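PDB 3DZ1: dihydrodipicolinate synthase from Rhodopseudomonas palustris, which probably catalyses the condensation of pyruvate with aspartate semialdehyde that forms 4-hydroxy-tetrahydrodipicolinate in lysine biosynthesis. Local coordinates for residues 11-16 against 42-47; 36-41 against 221-226; 46-51 against 79-84. One frame throughout, in Å; residues are numbered along the deposited sequence.

Interaction 1 (11-16 against 42-47)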
# COMPACT_ATOMS: atom_id res chain seq x y z
N GLY A 11 -30.56 -14.19 -8.73
CA GLY A 11 -31.07 -13.19 -9.65
C GLY A 11 -30.22 -11.94 -9.72
O GLY A 11 -28.99 -12.00 -9.65
N THR A 12 -30.87 -10.80 -9.86
CA THR A 12 -30.14 -9.54 -9.97
C THR A 12 -30.47 -8.57 -8.84
O THR A 12 -31.63 -8.23 -8.63
CB THR A 12 -30.45 -8.86 -11.33
OG1 THR A 12 -30.13 -9.77 -12.40
CG2 THR A 12 -29.63 -7.58 -11.48
N PHE A 13 -29.45 -8.14 -8.12
CA PHE A 13 -29.61 -7.16 -7.05
C PHE A 13 -28.99 -5.87 -7.55
O PHE A 13 -27.81 -5.83 -7.89
CB PHE A 13 -28.89 -7.60 -5.77
CG PHE A 13 -29.71 -8.51 -4.89
CD1 PHE A 13 -30.12 -9.75 -5.34
CD2 PHE A 13 -30.06 -8.11 -3.60
CE1 PHE A 13 -30.88 -10.60 -4.52
CE2 PHE A 13 -30.81 -8.94 -2.77
CZ PHE A 13 -31.22 -10.19 -3.23
N ALA A 14 -29.77 -4.80 -7.60
CA ALA A 14 -29.24 -3.53 -8.07
C ALA A 14 -28.56 -2.74 -6.95
O ALA A 14 -29.09 -2.63 -5.86
CB ALA A 14 -30.36 -2.70 -8.69
N ILE A 15 -27.37 -2.20 -7.23
CA ILE A 15 -26.68 -1.39 -6.23
C ILE A 15 -27.13 0.03 -6.51
O ILE A 15 -26.80 0.61 -7.55
CB ILE A 15 -25.15 -1.48 -6.38
CG1 ILE A 15 -24.69 -2.94 -6.26
CG2 ILE A 15 -24.49 -0.63 -5.28
CD1 ILE A 15 -23.21 -3.14 -6.47
N ALA A 16 -27.90 0.59 -5.59
CA ALA A 16 -28.45 1.92 -5.75
C ALA A 16 -27.58 3.09 -5.34
O ALA A 16 -27.00 3.11 -4.26
CB ALA A 16 -29.78 2.01 -5.01
N GLY A 42 -37.58 -6.55 -12.91
CA GLY A 42 -37.23 -7.89 -12.46
C GLY A 42 -36.11 -8.08 -11.46
O GLY A 42 -35.66 -9.21 -11.25
N CYS A 43 -35.64 -7.01 -10.83
CA CYS A 43 -34.58 -7.13 -9.83
C CYS A 43 -35.14 -7.83 -8.59
O CYS A 43 -36.28 -7.58 -8.20
CB CYS A 43 -34.05 -5.75 -9.44
SG CYS A 43 -33.04 -4.94 -10.71
N GLU A 44 -34.35 -8.70 -7.98
CA GLU A 44 -34.78 -9.42 -6.79
C GLU A 44 -34.47 -8.64 -5.52
O GLU A 44 -35.06 -8.87 -4.47
CB GLU A 44 -34.09 -10.80 -6.72
CG GLU A 44 -34.41 -11.57 -5.44
CD GLU A 44 -34.16 -13.06 -5.57
OE1 GLU A 44 -34.69 -13.68 -6.52
OE2 GLU A 44 -33.43 -13.63 -4.70
N GLY A 45 -33.53 -7.70 -5.63
CA GLY A 45 -33.18 -6.92 -4.46
C GLY A 45 -32.43 -5.65 -4.79
O GLY A 45 -32.12 -5.37 -5.95
N VAL A 46 -32.14 -4.88 -3.75
CA VAL A 46 -31.43 -3.62 -3.90
C VAL A 46 -30.44 -3.47 -2.75
O VAL A 46 -30.77 -3.77 -1.61
CB VAL A 46 -32.42 -2.42 -3.88
CG1 VAL A 46 -31.68 -1.12 -4.21
CG2 VAL A 46 -33.55 -2.65 -4.87
N THR A 47 -29.23 -3.02 -3.07
CA THR A 47 -28.22 -2.79 -2.04
C THR A 47 -28.06 -1.28 -1.95
O THR A 47 -27.94 -0.60 -2.97
CB THR A 47 -26.89 -3.47 -2.43
OG1 THR A 47 -27.10 -4.89 -2.52
CG2 THR A 47 -25.81 -3.19 -1.38
O HOH W 1 -33.71 -10.92 -10.63

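Interaction 2 (36-41 against 221-226)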
# COMPACT_ATOMS: atom_id res chain seq x y z
N ASP A 36 -38.85 1.83 -7.78
CA ASP A 36 -39.95 1.32 -8.61
C ASP A 36 -39.40 0.72 -9.88
O ASP A 36 -39.89 -0.31 -10.37
CB ASP A 36 -40.93 2.45 -8.97
CG ASP A 36 -41.65 3.00 -7.76
OD1 ASP A 36 -41.76 2.28 -6.75
OD2 ASP A 36 -42.13 4.15 -7.83
N PHE A 37 -38.38 1.37 -10.42
CA PHE A 37 -37.72 0.92 -11.64
C PHE A 37 -37.12 -0.47 -11.45
O PHE A 37 -37.40 -1.40 -12.22
CB PHE A 37 -36.61 1.90 -12.02
CG PHE A 37 -35.77 1.44 -13.18
CD1 PHE A 37 -36.30 1.36 -14.46
CD2 PHE A 37 -34.45 1.03 -12.97
CE1 PHE A 37 -35.53 0.89 -15.52
CE2 PHE A 37 -33.68 0.55 -14.03
CZ PHE A 37 -34.22 0.48 -15.30
N TYR A 38 -36.29 -0.62 -10.42
CA TYR A 38 -35.66 -1.91 -10.14
C TYR A 38 -36.69 -3.05 -10.03
O TYR A 38 -36.46 -4.15 -10.53
CB TYR A 38 -34.85 -1.86 -8.84
CG TYR A 38 -33.73 -0.84 -8.83
CD1 TYR A 38 -32.89 -0.68 -9.93
CD2 TYR A 38 -33.48 -0.08 -7.69
CE1 TYR A 38 -31.82 0.22 -9.89
CE2 TYR A 38 -32.41 0.81 -7.64
CZ TYR A 38 -31.58 0.96 -8.74
OH TYR A 38 -30.52 1.83 -8.68
N ALA A 39 -37.79 -2.78 -9.34
CA ALA A 39 -38.83 -3.79 -9.17
C ALA A 39 -39.48 -4.10 -10.52
O ALA A 39 -39.67 -5.26 -10.88
CB ALA A 39 -39.89 -3.31 -8.19
N GLU A 40 -39.79 -3.04 -11.26
CA GLU A 40 -40.43 -3.17 -12.56
C GLU A 40 -39.65 -4.02 -13.56
O GLU A 40 -40.24 -4.77 -14.34
CB GLU A 40 -40.65 -1.77 -13.16
CG GLU A 40 -41.37 -1.76 -14.49
CD GLU A 40 -41.39 -0.37 -15.11
OE1 GLU A 40 -40.30 0.18 -15.38
OE2 GLU A 40 -42.49 0.18 -15.32
N VAL A 41 -38.32 -3.92 -13.53
CA VAL A 41 -37.50 -4.67 -14.47
C VAL A 41 -37.06 -6.07 -14.04
O VAL A 41 -36.25 -6.71 -14.71
CB VAL A 41 -36.25 -3.86 -14.90
CG1 VAL A 41 -36.69 -2.52 -15.48
CG2 VAL A 41 -35.32 -3.66 -13.71
N CYS A 221 -25.66 0.78 -15.05
CA CYS A 221 -26.82 1.61 -15.41
C CYS A 221 -27.92 0.91 -16.20
O CYS A 221 -28.95 1.53 -16.51
CB CYS A 221 -26.36 2.89 -16.13
SG CYS A 221 -25.34 2.64 -17.59
N PHE A 222 -27.72 -0.35 -16.55
CA PHE A 222 -28.74 -1.12 -17.25
C PHE A 222 -28.97 -2.42 -16.50
O PHE A 222 -28.75 -3.51 -17.03
CB PHE A 222 -28.34 -1.39 -18.70
CG PHE A 222 -28.56 -0.22 -19.61
CD1 PHE A 222 -29.81 0.02 -20.16
CD2 PHE A 222 -27.52 0.67 -19.89
CE1 PHE A 222 -30.04 1.13 -20.98
CE2 PHE A 222 -27.73 1.78 -20.70
CZ PHE A 222 -28.99 2.01 -21.25
N PRO A 223 -29.40 -2.32 -15.23
CA PRO A 223 -29.63 -3.53 -14.45
C PRO A 223 -30.72 -4.36 -15.11
O PRO A 223 -30.75 -5.58 -14.99
CB PRO A 223 -30.05 -2.98 -13.08
CG PRO A 223 -30.75 -1.70 -13.44
CD PRO A 223 -29.84 -1.12 -14.50
N ASP A 224 -31.61 -3.67 -15.83
CA ASP A 224 -32.69 -4.34 -16.53
C ASP A 224 -32.16 -5.32 -17.58
O ASP A 224 -32.72 -6.40 -17.78
CB ASP A 224 -33.65 -3.30 -17.17
CG ASP A 224 -32.93 -2.23 -17.98
OD1 ASP A 224 -31.86 -1.75 -17.56
OD2 ASP A 224 -33.46 -1.85 -19.05
N MSE A 225 -31.05 -4.97 -18.23
CA MSE A 225 -30.47 -5.85 -19.23
C MSE A 225 -29.64 -6.97 -18.61
O MSE A 225 -29.54 -8.06 -19.17
CB MSE A 225 -29.64 -5.05 -20.23
CG MSE A 225 -30.46 -4.09 -21.08
SE MSE A 225 -31.89 -4.96 -22.11
CE MSE A 225 -33.36 -4.65 -20.91
N LEU A 226 -29.03 -6.72 -17.45
CA LEU A 226 -28.26 -7.78 -16.81
C LEU A 226 -29.23 -8.82 -16.25
O LEU A 226 -28.87 -9.98 -16.06
CB LEU A 226 -27.36 -7.21 -15.71
CG LEU A 226 -26.24 -6.28 -16.20
CD1 LEU A 226 -25.26 -6.03 -15.06
CD2 LEU A 226 -25.51 -6.90 -17.39
O HOH W 2 -35.45 -6.79 -17.37

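Interaction 3 (46-51 against 79-84)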
# COMPACT_ATOMS: atom_id res chain seq x y z
N VAL A 46 -32.14 -4.88 -3.75
CA VAL A 46 -31.43 -3.62 -3.90
C VAL A 46 -30.44 -3.47 -2.75
O VAL A 46 -30.77 -3.77 -1.61
CB VAL A 46 -32.42 -2.42 -3.88
CG1 VAL A 46 -31.68 -1.12 -4.21
CG2 VAL A 46 -33.55 -2.65 -4.87
N THR A 47 -29.23 -3.02 -3.07
CA THR A 47 -28.22 -2.79 -2.04
C THR A 47 -28.06 -1.28 -1.95
O THR A 47 -27.94 -0.60 -2.97
CB THR A 47 -26.89 -3.47 -2.43
OG1 THR A 47 -27.10 -4.89 -2.52
CG2 THR A 47 -25.81 -3.19 -1.38
N VAL A 48 -28.09 -0.75 -0.73
CA VAL A 48 -28.00 0.69 -0.54
C VAL A 48 -26.86 1.14 0.36
O VAL A 48 -26.27 0.35 1.10
CB VAL A 48 -29.32 1.25 0.04
CG1 VAL A 48 -30.47 0.94 -0.91
CG2 VAL A 48 -29.60 0.65 1.40
N LEU A 49 -26.56 2.44 0.28
CA LEU A 49 -25.49 3.06 1.05
C LEU A 49 -24.13 2.53 0.61
O LEU A 49 -23.94 2.20 -0.56
CB LEU A 49 -25.70 2.85 2.55
CG LEU A 49 -26.99 3.50 3.08
CD1 LEU A 49 -27.08 3.33 4.59
CD2 LEU A 49 -26.99 4.98 2.72
N GLY A 50 -23.18 2.46 1.53
CA GLY A 50 -21.86 1.99 1.16
C GLY A 50 -21.18 3.00 0.24
O GLY A 50 -21.71 4.09 -0.00
N ILE A 51 -20.01 2.64 -0.28
CA ILE A 51 -19.25 3.51 -1.17
C ILE A 51 -20.02 3.96 -2.41
O ILE A 51 -20.07 5.16 -2.71
CB ILE A 51 -17.95 2.83 -1.63
CG1 ILE A 51 -17.08 2.50 -0.42
CG2 ILE A 51 -17.20 3.74 -2.59
CD1 ILE A 51 -16.75 3.70 0.45
N VAL A 79 -33.91 -5.74 0.59
CA VAL A 79 -32.95 -4.63 0.59
C VAL A 79 -31.79 -4.89 1.53
O VAL A 79 -31.98 -5.19 2.71
CB VAL A 79 -33.64 -3.30 0.97
CG1 VAL A 79 -32.60 -2.20 1.13
CG2 VAL A 79 -34.63 -2.91 -0.11
N ILE A 80 -30.58 -4.77 1.00
CA ILE A 80 -29.36 -4.99 1.77
C ILE A 80 -28.70 -3.65 2.05
O ILE A 80 -28.46 -2.87 1.13
CB ILE A 80 -28.40 -5.89 0.98
CG1 ILE A 80 -29.06 -7.25 0.73
CG2 ILE A 80 -27.09 -6.07 1.74
CD1 ILE A 80 -28.36 -8.07 -0.32
N VAL A 81 -28.40 -3.38 3.31
CA VAL A 81 -27.77 -2.12 3.67
C VAL A 81 -26.29 -2.32 3.98
O VAL A 81 -25.92 -3.18 4.78
CB VAL A 81 -28.46 -1.48 4.89
CG1 VAL A 81 -27.84 -0.12 5.20
CG2 VAL A 81 -29.96 -1.34 4.62
N GLY A 82 -25.44 -1.53 3.33
CA GLY A 82 -24.01 -1.63 3.59
C GLY A 82 -23.77 -1.02 4.95
O GLY A 82 -24.21 0.10 5.20
N VAL A 83 -23.11 -1.74 5.85
CA VAL A 83 -22.84 -1.22 7.18
C VAL A 83 -21.36 -1.13 7.51
O VAL A 83 -20.99 -0.87 8.65
CB VAL A 83 -23.54 -2.06 8.28
CG1 VAL A 83 -25.04 -2.03 8.08
CG2 VAL A 83 -23.03 -3.48 8.26
N SER A 84 -20.51 -1.35 6.51
CA SER A 84 -19.06 -1.26 6.71
C SER A 84 -18.77 0.09 7.37
O SER A 84 -19.30 1.12 6.94
CB SER A 84 -18.33 -1.37 5.38
OG SER A 84 -18.64 -2.60 4.74
O HOH W 3 -23.01 2.51 4.67

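Interaction 1 (11-16 against 42-47)
The ring of F13 lies flat against the backbone of G45, whose CA stands 3.7 Å from the centroid of the F13 ring and over one face, 21° off the ring normal, a CH-pi contact. With no side chain on G45, the F13 ring rests on bare backbone, CE2 of F13 lying 3.5 Å from G45 CA. The F13 side chain reaches this spot with CG anti to the carbonyl carbon (chi1 -86°), beside its own N. At its far rim, CE1 of F13 meets CG of E44 at 3.8 Å, while the carboxylate of E44 turns to the backbone N of A10. Beneath the ring, two parallel strands are laced together by backbone bonds. A14 sits between G45 and T47, its N giving to G45 O at 2.9 Å and its O accepting from T47 N at 2.8 Å; A16 N then reaches T47 O. Strands 11-15 and 45-48 are the first two of the eight-stranded TIM barrel, joined through helix 28-40 in a beta-alpha-beta unit. F13, I15 and T47 face the barrel interior, where all three touch M217, a residue predicted to bind pyruvate. T47 OG1 is buried there and has no polar partner in the model. A14 and V46 face outward, and A16 CB packs on V46 CG1 at 3.7 Å beneath Y38 of the helix. E44 N bonds to T12 O at 2.8 Å. A water extends this junction, accepting from T12 N and donating to G42 O, where G42 is the C-prime residue of the Schellman motif that ends the helix.

Interaction 2 (36-41 against 221-226)
Both aromatic rings of helix 28-40 present their edges to P223, and CG of this proline is the atom that each of them meets. F37 CE2 approaches P223 CG to 3.7 Å, near the plane of the phenylalanine ring, and Y38 CE1 touches P223 CG at 4.2 Å, again at a ring edge. The contact closes the outer layer of the TIM barrel, setting the C-terminal end of the first barrel helix, 28-40, against the N-terminal end of helix 223-234, which follows the last strand. P223 is the first residue of that helix, and F222 holds the N-cap position. The carbonyl O of F222 accepts from both M225 N and L226 N in the opening turn. Trans to its own backbone N (chi1 173°), CG of F37 carries the ring across to D224 as well as to the proline. The D224 carboxylate lies at the ring edge, OD1 being 4.0 Å from F37 CZ, with the ring and carboxylate planes 66° apart. Its other oxygen, OD2, forms a salt bridge with R272, whose side chain also touches F37, an arrangement in which the arginine probably steadies the acid beside the aromatic rim. V41, the first residue beyond the helical turns, supplies the closest meeting of the two segments: its CB lies 3.5 Å from D224 CB, and CG1 presses on the same methylene group. Polar linkage between the segments comes from a water that donates to two backbone carbonyls, V41 O and D224 O, at 2.8 Å from each oxygen.

Interaction 3 (46-51 against 79-84)
I80 N donates to V46 O over 2.8 Å, a nearly straight bond (164° at the hydrogen) that lies in the plane of the V46 carbonyl. The oxygen has a second, weaker visitor in the CA-H of V79, with V79 CA at 3.2 Å from V46 O. The same residue then accepts: I80 O takes the N-H of V48 at 2.8 Å, and G82 N closes the series on V48 O at 3.0 Å. These bonds join strands 45-48 and 78-82, the second and third of the TIM barrel, side by side and parallel, with helix 60-73 making the beta-alpha-beta crossover between them. The two faces differ. Inward, I80 CB lies against T47 OG1, with I80 CD1 also close to that hydroxyl. Outward, the valines interlock: with CG1 of V48 anti to the carbonyl carbon (chi1 -59°), CG2 takes the position between N and the carbonyl carbon and meets V81 CG2 at 3.8 Å. L49 runs side by side with V81, its CD1 3.6 Å from V81 CG1, and is covered by V66 and A67 of helix 60-73 and by L94 of helix 88-101. Past the last direct bond, G50 N and G82 O are too far apart (4.5 Å) to bond, and a water bridges them, accepting from G50 N and donating to G82 O. G82 has no side chain, and the two backbones lie close, 4.9 Å between G50 CA and G82 CA. The chemistry is thus divided: the peptide groups satisfy one another along the strands, while the outward apolar side chains pack the sheet against its helices.

Interactions 1 and 3 are barrel core and share V46 and T47, so strand 45-48 is bonded along one edge to 11-15 and along the other to 78-82. Both rest on direct backbone hydrogen bonds, and their inward side chains meet, F13 CE2 lying 3.6 Å from I80 CD1. Interaction 2 belongs to the helical layer, farther from the chain centre and about 17 Å from interaction 3 between centres; it relies on ring edges, a proline and a water bridge. Y38 connects the layers: besides meeting P223, it packs on A14 and V46, and its carbonyl O probably accepts a hydrogen bond from C43 N.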